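Local coordinates for protein Bd3459 (Bdellovibrio bacteriovorus, PDB 5CEC) that is a predatory endopeptidase of the S13 family, probably cleaving D-Ala peptide bonds of the cell wall, and is bound by the immunity protein Bd3460, at residues Glu267-Asn270 with Ala271-Gly275; Met277-Asp280 with Thr281-Glu285; Gly117-Met120 with Ser121-Leu124; Tyr191-Leu194 with Lys195-Ala199; Ser341-Gly344 with Ser345-Gly348. The protein carries 1 engineered substitution. All coordinates share one frame; numbering follows the deposited sequence.

Contact 1: Glu267-Asn270 with Ala271-Gly275; sequences EAFN and AYIAG
F269 and I273, one helical turn apart, lie side by side and point the same way on the buried flank of helix 265-277. F269 swings its ring along the helix because CG is anti to the backbone N (chi1 176°), and I273 CB then sits over one ring face, offset toward the rim, 4.1 Å from F269 CZ. I273 CG2 lies 3.6 Å from F269 O, the carbonyl that also takes the straight I273 N bond at 2.9 Å. F286 stacks on the F269 ring and W79 meets it edge-to-face, so the aromatic core extends well beyond this turn. Y272, partly exposed, stacks on W79 and hydrogen-bonds through OH to D82. Its CB packs 3.5 Å from A268 O, which accepts from Y272 N at 2.9 Å. The other flank is looser: E267, A271 and G275 are exposed, and there the turns meet through the backbone, with A271 N reaching E267 O at 3.3 Å and A274 N reaching N270 O at 3.1 Å. The large residues on one flank and small or charged ones on the other make this a classic amphipathic helix, laid against helix 72-84 and strand 284-285.

Contact 2: Met277-Asp280 with Thr281-Glu285; sequences MQAD and TSDIE
D280 and D283 trade bonds across a single helix-like turn that links the end of helix 265-277 to strand 284-285, with a weak Asx turn at its start. Chi1 of D280 is 59°, which leaves CG between the backbone N and the carbonyl carbon and curls the carboxylate forward over the turn. There OD1 receives S282 OG on its syn lone pair at 2.7 Å and, weakly, S282 N. S282 adopts a similar rotamer (chi1 82°), folding its hydroxyl back to meet that oxygen. D283 turns the other way, with CG beside its own backbone N, and sends OD2 back to D280 N at 3.0 Å; the approach is on the anti side and the N-H points well at it (162°). D280 O in turn takes D283 N from above its carbonyl plane and I284 N at 3.1 Å. The two carboxylates come close, D280 OD1 lying 3.4 Å from D283 OD2, which would probably raise the proton affinity of one of them. Downstream, E285 forms a salt bridge with K65, whose NZ also bonds to T281 O. On the buried side the contact closes with A279 CB, 4.1 Å from I284 CG2 and 3.7 Å from D283 OD2.

Contact 3: Gly117-Met120 with Ser121-Leu124; sequences GRNM and SYFL. With SO4 (sulfate ion), chain E.
Extended at its first two torsions (chi1 180°, chi2 -158°) and bent only at chi3, R118 runs out beside Y122, whose ring leans back along the helix with CG next to its own backbone N. R118 CG thereby comes over the ring face, 3.7 Å from the Y122 centroid, in a CH-pi contact. The bend then brings the guanidinium past the phenol end, its plane turned 62° from the ring. R118 NH1 donates to Y122 OH at 3.1 Å, almost exactly in the guanidinium plane, and also to sulfate O1 at 2.9 Å along a straight line and, weakly, to sulfate O3. E153 pairs with NE of the arginine, Y190 makes a cation-pi contact with it, and W149 NE1 is a second donor to the sulfate, an ion probably taken up from the crystallisation liquor. At the start of the helix G117 holds the N-cap position. Its O accepts S121 N at 3.0 Å and S121 OG at 2.8 Å, the hydroxyl coming from above the carbonyl plane. Further on, M120 SD lies oblique to the F123 ring, a Met-aromatic contact with SD 4.2 Å from F123 CD2. Helix 118-130 is the crossover of a beta-alpha-beta unit between strands 104-109 and 135-141; Y122 and N119 face helix 188-200, M120, F123 and L124 touch strand 231-236, and S121 and L124 meet F182 of helix 167-182.

Contact 4: Tyr191-Leu194 with Lys195-Ala199; sequences YTIL and KTKAA
T192 O is gripped twice by T196, through the backbone N and through OG1, both at 3.0 Å from that oxygen and arriving from opposite faces of its carbonyl plane. The hydroxyl gets there because OG1 of T196 stands beside its own backbone N (chi1 -62°), aimed back down the helix. T192 OG1, on a different rotamer, bonds to P188 O. Along the exposed side, I193 and K197 run side by side, with I193 CG2 touching K197 CE at 3.8 Å; the aliphatic part of the lysine thus packs on the isoleucine, and the lysine side chain lies about 4 Å from another sulfate, probably from the crystallisation liquor. Y191 and K195 meet more loosely: K195 CD lies oblique to the ring, 4.0 Å from Y191 CE2, and the lysine stays extended until its last torsion. The Y191 hydroxyl hydrogen-bonds to S206 O. Backbone bonds between successive turns are regular, the shortest being A198 N to L194 O at 2.8 Å. Helix 188-200 lies against helix 118-130, where L194 packs on N119 and Y122 and the Y191 side chain packs on S126, while loop residues I186, M205 and P209 also touch it.

Contact 5: Ser341-Gly344 with Ser345-Gly348; sequences STVG and SYGG
V343 packs over the Y346 ring face across two successive type I beta turns, S341 to G344 and V343 to Y346, the first also carrying an ST turn in which S341 OG accepts V343 N at 3.1 Å. The tyrosine side chain can be traced outward over the turn. Y346 CB starts 3.5 Å from V343 O, the carbonyl that also receives Y346 N at 3.2 Å from well above its plane. CG then meets V343 CB, and CD1 drops to 3.6 Å from V343 CA. The middle of the ring lies under V343 CG1, 3.8 Å from the centroid and only 3° off the normal, a CH-pi contact of nearly ideal centring. V343 presents this methyl by keeping CG1 beside its backbone N (chi1 -65°). On the T342 side, CE1 comes 3.5 Å from T342 O, an oblique approach, while CD2, CE2 and CZ all meet V343 CG1. K403 adds a cation-pi contact to the ring. T342 OG1 bonds to T358 OG1, next to K357 of what is probably the KTG-type motif of the active site, as in related penicillin-binding enzymes; a sulfate, probably from the crystallisation liquor, lies about 4 Å from the T342 side chain. Across the complex, N142 of the Bd3460 chain hydrogen-bonds to S345 OG, and D107 of that chain packs on Y346, so this loop forms part of the surface recognised by the immunity protein. One water lies at the edge of the tyrosine ring, in its plane, donating to T342 O at 2.8 Å and accepting from S345 N at 2.9 Å.

How the contacts relate
Along the chain the order is contact 3, contact 4, contact 1, contact 2, contact 5. Contacts 1 and 2, centres 9 Å apart, are consecutive: I284 of strand 284-285 turns back onto F269 and I273 of helix 265-277. Contacts 3 and 4, centres 11 Å apart, join helices 118-130 and 188-200 through N119, Y122 and L194, on the opposite side of the chain's centre from the first pair; contacts 1 and 3 are about 33 Å apart between centres. Contact 5 touches neither pair, its nearest atoms lying about 10 Å from contact 4. Of the five, contact 5 is the one at the interface with Bd3460; the other four lie away from that chain.

Contact 1: Glu267-Asn270 with Ala271-Gly275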
loop_
_atom_site.group_PDB
_atom_site.type_symbol
_atom_site.label_atom_id
_atom_site.label_comp_id
_atom_site.label_asym_id
_atom_site.label_seq_id
_atom_site.Cartn_x
_atom_site.Cartn_y
_atom_site.Cartn_z
ATOM N N GLU A 267 12.065 20.468 -8.429
ATOM C CA GLU A 267 13.022 20.979 -9.412
ATOM C C GLU A 267 13.970 19.886 -9.860
ATOM O O GLU A 267 14.273 19.778 -11.045
ATOM C CB GLU A 267 13.791 22.170 -8.851
ATOM C CG GLU A 267 12.916 23.403 -8.697
ATOM C CD GLU A 267 13.694 24.658 -8.316
ATOM O OE1 GLU A 267 14.946 24.631 -8.248
ATOM O OE2 GLU A 267 13.038 25.699 -8.099
ATOM N N ALA A 268 14.440 19.066 -8.928
ATOM C CA ALA A 268 15.371 17.991 -9.263
ATOM C C ALA A 268 14.688 16.866 -10.044
ATOM O O ALA A 268 15.261 16.304 -10.983
ATOM C CB ALA A 268 16.027 17.445 -8.008
ATOM N N PHE A 269 13.462 16.543 -9.668
ATOM C CA PHE A 269 12.710 15.539 -10.391
ATOM C C PHE A 269 12.486 15.941 -11.855
ATOM O O PHE A 269 12.658 15.128 -12.795
ATOM C CB PHE A 269 11.340 15.284 -9.753
ATOM C CG PHE A 269 10.527 14.320 -10.533
ATOM C CD1 PHE A 269 10.854 12.965 -10.523
ATOM C CD2 PHE A 269 9.528 14.771 -11.388
ATOM C CE1 PHE A 269 10.144 12.059 -11.300
ATOM C CE2 PHE A 269 8.817 13.880 -12.157
ATOM C CZ PHE A 269 9.129 12.526 -12.134
ATOM N N ASN A 270 12.067 17.183 -12.060
ATOM C CA ASN A 270 11.858 17.656 -13.433
ATOM C C ASN A 270 13.119 17.513 -14.270
ATOM O O ASN A 270 13.052 17.084 -15.437
ATOM C CB ASN A 270 11.359 19.099 -13.455
ATOM C CG ASN A 270 9.941 19.227 -12.958
ATOM O OD1 ASN A 270 9.221 18.244 -12.843
ATOM N ND2 ASN A 270 9.538 20.448 -12.647
ATOM N N ALA A 271 14.269 17.856 -13.704
ATOM C CA ALA A 271 15.542 17.710 -14.445
ATOM C C ALA A 271 15.871 16.233 -14.720
ATOM O O ALA A 271 16.304 15.876 -15.812
ATOM C CB ALA A 271 16.676 18.384 -13.677
ATOM N N TYR A 272 15.659 15.396 -13.705
ATOM C CA TYR A 272 15.915 13.969 -13.853
ATOM C C TYR A 272 15.093 13.358 -14.982
ATOM O O TYR A 272 15.622 12.661 -15.845
ATOM C CB TYR A 272 15.618 13.200 -12.547
ATOM C CG TYR A 272 15.523 11.702 -12.744
ATOM C CD1 TYR A 272 16.657 10.919 -12.912
ATOM C CD2 TYR A 272 14.288 11.044 -12.791
ATOM C CE1 TYR A 272 16.562 9.549 -13.149
ATOM C CE2 TYR A 272 14.204 9.683 -13.030
ATOM C CZ TYR A 272 15.332 8.931 -13.203
ATOM O OH TYR A 272 15.219 7.585 -13.413
ATOM N N ILE A 273 13.802 13.614 -14.973
ATOM C CA ILE A 273 12.921 12.986 -15.930
ATOM C C ILE A 273 13.129 13.529 -17.355
ATOM O O ILE A 273 12.994 12.788 -18.310
ATOM C CB ILE A 273 11.455 13.011 -15.428
ATOM C CG1 ILE A 273 10.668 11.812 -15.944
ATOM C CG2 ILE A 273 10.778 14.326 -15.757
ATOM C CD1 ILE A 273 11.040 10.500 -15.295
ATOM N N ALA A 274 13.517 14.806 -17.466
ATOM C CA ALA A 274 13.855 15.386 -18.744
ATOM C C ALA A 274 15.089 14.706 -19.313
ATOM O O ALA A 274 15.131 14.376 -20.495
ATOM C CB ALA A 274 14.076 16.890 -18.612
ATOM N N GLY A 275 16.111 14.527 -18.482
ATOM C CA GLY A 275 17.306 13.816 -18.904
ATOM C C GLY A 275 17.140 12.327 -19.109
ATOM O O GLY A 275 17.786 11.763 -19.981
#

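Contact 2: Met277-Asp280 with Thr281-Glu285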
loop_
_atom_site.group_PDB
_atom_site.type_symbol
_atom_site.label_atom_id
_atom_site.label_comp_id
_atom_site.label_asym_id
_atom_site.label_seq_id
_atom_site.Cartn_x
_atom_site.Cartn_y
_atom_site.Cartn_z
ATOM N N MET A 277 14.125 10.649 -19.848
ATOM C CA MET A 277 13.042 10.288 -20.755
ATOM C C MET A 277 12.827 11.281 -21.869
ATOM O O MET A 277 11.978 11.046 -22.700
ATOM C CB MET A 277 11.728 10.161 -19.962
ATOM C CG MET A 277 11.795 9.228 -18.778
ATOM S SD MET A 277 11.776 7.509 -19.301
ATOM C CE MET A 277 11.463 6.661 -17.779
ATOM N N GLN A 278 13.556 12.400 -21.846
ATOM C CA GLN A 278 13.316 13.516 -22.777
ATOM C C GLN A 278 11.847 13.929 -22.623
ATOM O O GLN A 278 11.172 14.265 -23.591
ATOM C CB GLN A 278 13.699 13.153 -24.225
ATOM C CG GLN A 278 15.191 12.910 -24.426
ATOM C CD GLN A 278 15.698 11.683 -23.680
ATOM O OE1 GLN A 278 15.233 10.563 -23.929
ATOM N NE2 GLN A 278 16.633 11.882 -22.744
ATOM N N ALA A 279 11.368 13.895 -21.377
ATOM C CA ALA A 279 10.012 14.241 -21.037
ATOM C C ALA A 279 9.969 15.674 -20.547
ATOM O O ALA A 279 10.976 16.239 -20.103
ATOM C CB ALA A 279 9.503 13.304 -19.953
ATOM N N ASP A 280 8.803 16.282 -20.671
ATOM C CA ASP A 280 8.585 17.586 -20.071
ATOM C C ASP A 280 7.246 17.608 -19.326
ATOM O O ASP A 280 6.644 16.544 -19.087
ATOM C CB ASP A 280 8.731 18.663 -21.147
ATOM C CG ASP A 280 7.749 18.493 -22.290
ATOM O OD1 ASP A 280 6.637 17.981 -22.071
ATOM O OD2 ASP A 280 8.089 18.883 -23.417
ATOM N N THR A 281 6.779 18.799 -18.958
ATOM C CA THR A 281 5.534 18.981 -18.182
ATOM C C THR A 281 4.297 18.386 -18.841
ATOM O O THR A 281 3.374 17.958 -18.154
ATOM C CB THR A 281 5.171 20.473 -17.969
ATOM O OG1 THR A 281 4.654 21.030 -19.187
ATOM C CG2 THR A 281 6.330 21.267 -17.473
ATOM N N SER A 282 4.288 18.413 -20.173
ATOM C CA SER A 282 3.193 17.858 -20.953
ATOM C C SER A 282 3.099 16.315 -20.850
ATOM O O SER A 282 2.043 15.762 -21.083
ATOM C CB SER A 282 3.317 18.346 -22.416
ATOM O OG SER A 282 4.252 17.564 -23.159
ATOM N N ASP A 283 4.202 15.645 -20.522
ATOM C CA ASP A 283 4.259 14.189 -20.334
ATOM C C ASP A 283 4.040 13.776 -18.873
ATOM O O ASP A 283 3.427 12.755 -18.608
ATOM C CB ASP A 283 5.618 13.650 -20.761
ATOM C CG ASP A 283 5.966 13.996 -22.195
ATOM O OD1 ASP A 283 5.145 13.661 -23.060
ATOM O OD2 ASP A 283 7.035 14.611 -22.451
ATOM N N ILE A 284 4.589 14.563 -17.953
ATOM C CA ILE A 284 4.582 14.225 -16.535
ATOM C C ILE A 284 4.784 15.472 -15.691
ATOM O O ILE A 284 5.660 16.272 -15.977
ATOM C CB ILE A 284 5.674 13.157 -16.224
ATOM C CG1 ILE A 284 5.649 12.739 -14.748
ATOM C CG2 ILE A 284 7.073 13.615 -16.638
ATOM C CD1 ILE A 284 6.359 11.426 -14.472
ATOM N N GLU A 285 3.950 15.648 -14.666
ATOM C CA GLU A 285 4.042 16.815 -13.813
ATOM C C GLU A 285 3.830 16.351 -12.392
ATOM O O GLU A 285 2.731 15.948 -12.013
ATOM C CB GLU A 285 3.029 17.861 -14.216
ATOM C CG GLU A 285 3.119 19.132 -13.407
ATOM C CD GLU A 285 2.041 20.132 -13.753
ATOM O OE1 GLU A 285 1.645 20.230 -14.938
ATOM O OE2 GLU A 285 1.606 20.843 -12.831
#

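Contact 3: Gly117-Met120 with Ser121-Leu124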
loop_
_atom_site.group_PDB
_atom_site.type_symbol
_atom_site.label_atom_id
_atom_site.label_comp_id
_atom_site.label_asym_id
_atom_site.label_seq_id
_atom_site.Cartn_x
_atom_site.Cartn_y
_atom_site.Cartn_z
ATOM N N GLY A 117 11.616 5.330 12.285
ATOM C CA GLY A 117 10.518 5.594 13.189
ATOM C C GLY A 117 10.600 4.658 14.374
ATOM O O GLY A 117 11.694 4.308 14.839
ATOM N N ARG A 118 9.437 4.216 14.834
ATOM C CA ARG A 118 9.356 3.264 15.956
ATOM C C ARG A 118 10.307 2.097 15.828
ATOM O O ARG A 118 11.069 1.816 16.758
ATOM C CB ARG A 118 7.903 2.729 16.080
ATOM C CG ARG A 118 7.720 1.723 17.222
ATOM C CD ARG A 118 6.497 0.841 17.000
ATOM N NE ARG A 118 5.272 1.616 16.880
ATOM C CZ ARG A 118 4.555 2.099 17.907
ATOM N NH1 ARG A 118 4.952 1.957 19.165
ATOM N NH2 ARG A 118 3.428 2.724 17.653
ATOM N N ASN A 119 10.218 1.368 14.726
ATOM C CA ASN A 119 10.891 0.062 14.684
ATOM C C ASN A 119 12.403 0.186 14.542
ATOM O O ASN A 119 13.161 -0.552 15.205
ATOM C CB ASN A 119 10.265 -0.818 13.620
ATOM C CG ASN A 119 8.869 -1.226 13.977
ATOM O OD1 ASN A 119 8.609 -1.481 15.133
ATOM N ND2 ASN A 119 7.964 -1.257 13.020
ATOM N N MET A 120 12.884 1.130 13.726
ATOM C CA MET A 120 14.322 1.403 13.705
ATOM C C MET A 120 14.839 1.895 15.064
ATOM O O MET A 120 15.951 1.569 15.472
ATOM C CB MET A 120 14.693 2.330 12.553
ATOM C CG MET A 120 16.182 2.456 12.399
ATOM S SD MET A 120 16.974 0.892 12.007
ATOM C CE MET A 120 18.151 1.350 10.757
ATOM N N SER A 121 14.015 2.662 15.763
ATOM C CA SER A 121 14.378 3.172 17.087
ATOM C C SER A 121 14.506 2.018 18.069
ATOM O O SER A 121 15.459 1.974 18.848
ATOM C CB SER A 121 13.355 4.190 17.604
ATOM O OG SER A 121 13.396 5.375 16.836
ATOM N N TYR A 122 13.551 1.087 18.029
ATOM C CA TYR A 122 13.642 -0.103 18.868
ATOM C C TYR A 122 14.908 -0.893 18.596
ATOM O O TYR A 122 15.565 -1.360 19.519
ATOM C CB TYR A 122 12.436 -1.023 18.656
ATOM C CG TYR A 122 11.084 -0.551 19.181
ATOM C CD1 TYR A 122 10.941 0.590 19.983
ATOM C CD2 TYR A 122 9.947 -1.264 18.857
ATOM C CE1 TYR A 122 9.699 0.993 20.449
ATOM C CE2 TYR A 122 8.707 -0.876 19.314
ATOM C CZ TYR A 122 8.583 0.237 20.109
ATOM O OH TYR A 122 7.340 0.584 20.544
ATOM N N PHE A 123 15.247 -1.049 17.328
ATOM C CA PHE A 123 16.492 -1.735 16.967
ATOM C C PHE A 123 17.706 -0.977 17.472
ATOM O O PHE A 123 18.629 -1.578 18.032
ATOM C CB PHE A 123 16.571 -1.957 15.467
ATOM C CG PHE A 123 17.795 -2.721 15.035
ATOM C CD1 PHE A 123 17.952 -4.081 15.338
ATOM C CD2 PHE A 123 18.819 -2.081 14.381
ATOM C CE1 PHE A 123 19.097 -4.768 14.969
ATOM C CE2 PHE A 123 19.968 -2.774 14.010
ATOM C CZ PHE A 123 20.108 -4.110 14.313
ATOM N N LEU A 124 17.707 0.334 17.304
ATOM C CA LEU A 124 18.827 1.121 17.801
ATOM C C LEU A 124 18.986 0.976 19.320
ATOM O O LEU A 124 20.109 0.853 19.820
ATOM C CB LEU A 124 18.701 2.593 17.410
ATOM C CG LEU A 124 19.737 3.564 17.987
ATOM C CD1 LEU A 124 21.147 3.071 17.695
ATOM C CD2 LEU A 124 19.524 4.964 17.484
HETATM S S SO4 E . 3.782 3.754 21.995
HETATM O O1 SO4 E . 3.126 2.631 21.275
HETATM O O2 SO4 E . 2.782 4.644 22.618
HETATM O O3 SO4 E . 4.786 4.450 21.176
HETATM O O4 SO4 E . 4.605 3.219 23.144
#

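Contact 4: Tyr191-Leu194 with Lys195-Ala199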
loop_
_atom_site.group_PDB
_atom_site.type_symbol
_atom_site.label_atom_id
_atom_site.label_comp_id
_atom_site.label_asym_id
_atom_site.label_seq_id
_atom_site.Cartn_x
_atom_site.Cartn_y
_atom_site.Cartn_z
ATOM N N TYR A 191 7.107 -4.034 20.521
ATOM C CA TYR A 191 8.477 -4.538 20.511
ATOM C C TYR A 191 8.510 -6.040 20.232
ATOM O O TYR A 191 9.324 -6.473 19.438
ATOM C CB TYR A 191 9.208 -4.217 21.817
ATOM C CG TYR A 191 10.669 -4.578 21.749
ATOM C CD1 TYR A 191 11.603 -3.726 21.174
ATOM C CD2 TYR A 191 11.127 -5.783 22.274
ATOM C CE1 TYR A 191 12.936 -4.057 21.099
ATOM C CE2 TYR A 191 12.459 -6.126 22.210
ATOM C CZ TYR A 191 13.370 -5.258 21.618
ATOM O OH TYR A 191 14.706 -5.579 21.546
ATOM N N THR A 192 7.637 -6.840 20.873
ATOM C CA THR A 192 7.704 -8.296 20.648
ATOM C C THR A 192 7.279 -8.680 19.206
ATOM O O THR A 192 7.881 -9.556 18.608
ATOM C CB THR A 192 6.983 -9.124 21.729
ATOM O OG1 THR A 192 5.599 -8.892 21.638
ATOM C CG2 THR A 192 7.504 -8.751 23.132
ATOM N N ILE A 193 6.330 -7.946 18.620
ATOM C CA ILE A 193 5.951 -8.170 17.215
ATOM C C ILE A 193 7.177 -7.945 16.340
ATOM O O ILE A 193 7.495 -8.779 15.487
ATOM C CB ILE A 193 4.774 -7.268 16.791
ATOM C CG1 ILE A 193 3.474 -7.679 17.509
ATOM C CG2 ILE A 193 4.586 -7.271 15.262
ATOM C CD1 ILE A 193 2.386 -6.631 17.430
ATOM N N LEU A 194 7.902 -6.855 16.599
ATOM C CA LEU A 194 9.086 -6.557 15.787
ATOM C C LEU A 194 10.180 -7.611 16.006
ATOM O O LEU A 194 10.811 -8.060 15.052
ATOM C CB LEU A 194 9.643 -5.187 16.137
ATOM C CG LEU A 194 10.902 -4.777 15.372
ATOM C CD1 LEU A 194 10.599 -4.666 13.884
ATOM C CD2 LEU A 194 11.461 -3.493 15.964
ATOM N N LYS A 195 10.423 -7.969 17.263
ATOM C CA LYS A 195 11.502 -8.889 17.599
ATOM C C LYS A 195 11.280 -10.235 16.918
ATOM O O LYS A 195 12.240 -10.861 16.449
ATOM C CB LYS A 195 11.625 -9.049 19.126
ATOM C CG LYS A 195 12.686 -10.042 19.588
ATOM C CD LYS A 195 12.878 -9.984 21.090
ATOM C CE LYS A 195 13.999 -10.914 21.537
ATOM N NZ LYS A 195 13.671 -12.345 21.323
ATOM N N THR A 196 10.021 -10.673 16.849
ATOM C CA THR A 196 9.683 -11.918 16.180
ATOM C C THR A 196 9.926 -11.846 14.680
ATOM O O THR A 196 10.468 -12.775 14.108
ATOM C CB THR A 196 8.224 -12.297 16.463
ATOM O OG1 THR A 196 8.080 -12.498 17.874
ATOM C CG2 THR A 196 7.814 -13.564 15.729
ATOM N N LYS A 197 9.527 -10.736 14.053
ATOM C CA LYS A 197 9.844 -10.499 12.635
ATOM C C LYS A 197 11.342 -10.469 12.411
ATOM O O LYS A 197 11.841 -11.082 11.459
ATOM C CB LYS A 197 9.231 -9.191 12.145
ATOM C CG LYS A 197 7.731 -9.237 11.995
ATOM C CD LYS A 197 7.171 -7.872 11.705
ATOM C CE LYS A 197 5.649 -7.891 11.714
ATOM N NZ LYS A 197 5.102 -8.459 10.453
ATOM N N ALA A 198 12.060 -9.758 13.276
ATOM C CA ALA A 198 13.516 -9.673 13.134
ATOM C C ALA A 198 14.189 -11.041 13.180
ATOM O O ALA A 198 15.090 -11.342 12.405
ATOM C CB ALA A 198 14.094 -8.769 14.209
ATOM N N ALA A 199 13.759 -11.870 14.113
ATOM C CA ALA A 199 14.271 -13.222 14.198
ATOM C C ALA A 199 14.035 -14.050 12.915
ATOM O O ALA A 199 14.894 -14.852 12.519
ATOM C CB ALA A 199 13.642 -13.911 15.382
#

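Contact 5: Ser341-Gly344 with Ser345-Gly348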
loop_
_atom_site.group_PDB
_atom_site.type_symbol
_atom_site.label_atom_id
_atom_site.label_comp_id
_atom_site.label_asym_id
_atom_site.label_seq_id
_atom_site.Cartn_x
_atom_site.Cartn_y
_atom_site.Cartn_z
ATOM N N SER A 341 0.230 -6.405 1.679
ATOM C CA SER A 341 0.257 -5.379 0.639
ATOM C C SER A 341 -1.132 -5.074 0.138
ATOM O O SER A 341 -2.083 -5.821 0.318
ATOM C CB SER A 341 1.138 -5.791 -0.549
ATOM O OG SER A 341 0.440 -6.645 -1.422
ATOM N N THR A 342 -1.217 -3.980 -0.615
ATOM C CA THR A 342 -2.517 -3.580 -1.189
ATOM C C THR A 342 -2.992 -4.514 -2.305
ATOM O O THR A 342 -4.128 -4.397 -2.768
ATOM C CB THR A 342 -2.494 -2.151 -1.719
ATOM O OG1 THR A 342 -1.606 -2.066 -2.841
ATOM C CG2 THR A 342 -2.087 -1.137 -0.661
ATOM N N VAL A 343 -2.128 -5.438 -2.758
ATOM C CA VAL A 343 -2.516 -6.446 -3.751
ATOM C C VAL A 343 -2.571 -7.862 -3.177
ATOM O O VAL A 343 -2.618 -8.834 -3.916
ATOM C CB VAL A 343 -1.657 -6.389 -5.021
ATOM C CG1 VAL A 343 -1.895 -5.060 -5.716
ATOM C CG2 VAL A 343 -0.181 -6.670 -4.738
ATOM N N GLY A 344 -2.625 -7.970 -1.851
ATOM C CA GLY A 344 -2.681 -9.261 -1.200
ATOM C C GLY A 344 -3.884 -10.107 -1.593
ATOM O O GLY A 344 -3.806 -11.332 -1.519
ATOM N N SER A 345 -4.993 -9.454 -1.958
ATOM C CA SER A 345 -6.222 -10.135 -2.449
ATOM C C SER A 345 -6.564 -9.752 -3.892
ATOM O O SER A 345 -7.720 -9.531 -4.284
ATOM C CB SER A 345 -7.392 -9.844 -1.520
ATOM O OG SER A 345 -7.165 -10.415 -0.253
ATOM N N TYR A 346 -5.555 -9.753 -4.723
ATOM C CA TYR A 346 -5.763 -9.613 -6.169
ATOM C C TYR A 346 -5.798 -11.009 -6.756
ATOM O O TYR A 346 -4.731 -11.548 -7.152
ATOM C CB TYR A 346 -4.673 -8.755 -6.803
ATOM C CG TYR A 346 -5.022 -7.302 -6.828
ATOM C CD1 TYR A 346 -5.506 -6.656 -5.693
ATOM C CD2 TYR A 346 -4.904 -6.558 -7.969
ATOM C CE1 TYR A 346 -5.810 -5.312 -5.723
ATOM C CE2 TYR A 346 -5.244 -5.233 -7.992
ATOM C CZ TYR A 346 -5.666 -4.607 -6.875
ATOM O OH TYR A 346 -6.016 -3.284 -6.932
ATOM N N GLY A 347 -7.001 -11.587 -6.834
ATOM C CA GLY A 347 -7.165 -13.019 -7.152
ATOM C C GLY A 347 -7.271 -13.309 -8.632
ATOM O O GLY A 347 -6.942 -12.481 -9.463
ATOM N N GLY A 348 -7.711 -14.506 -8.961
ATOM C CA GLY A 348 -7.871 -14.905 -10.330
ATOM C C GLY A 348 -6.529 -15.139 -11.002
ATOM O O GLY A 348 -5.540 -15.545 -10.364
HETATM O O HOH W 1 -5.738 -6.665 -2.220
#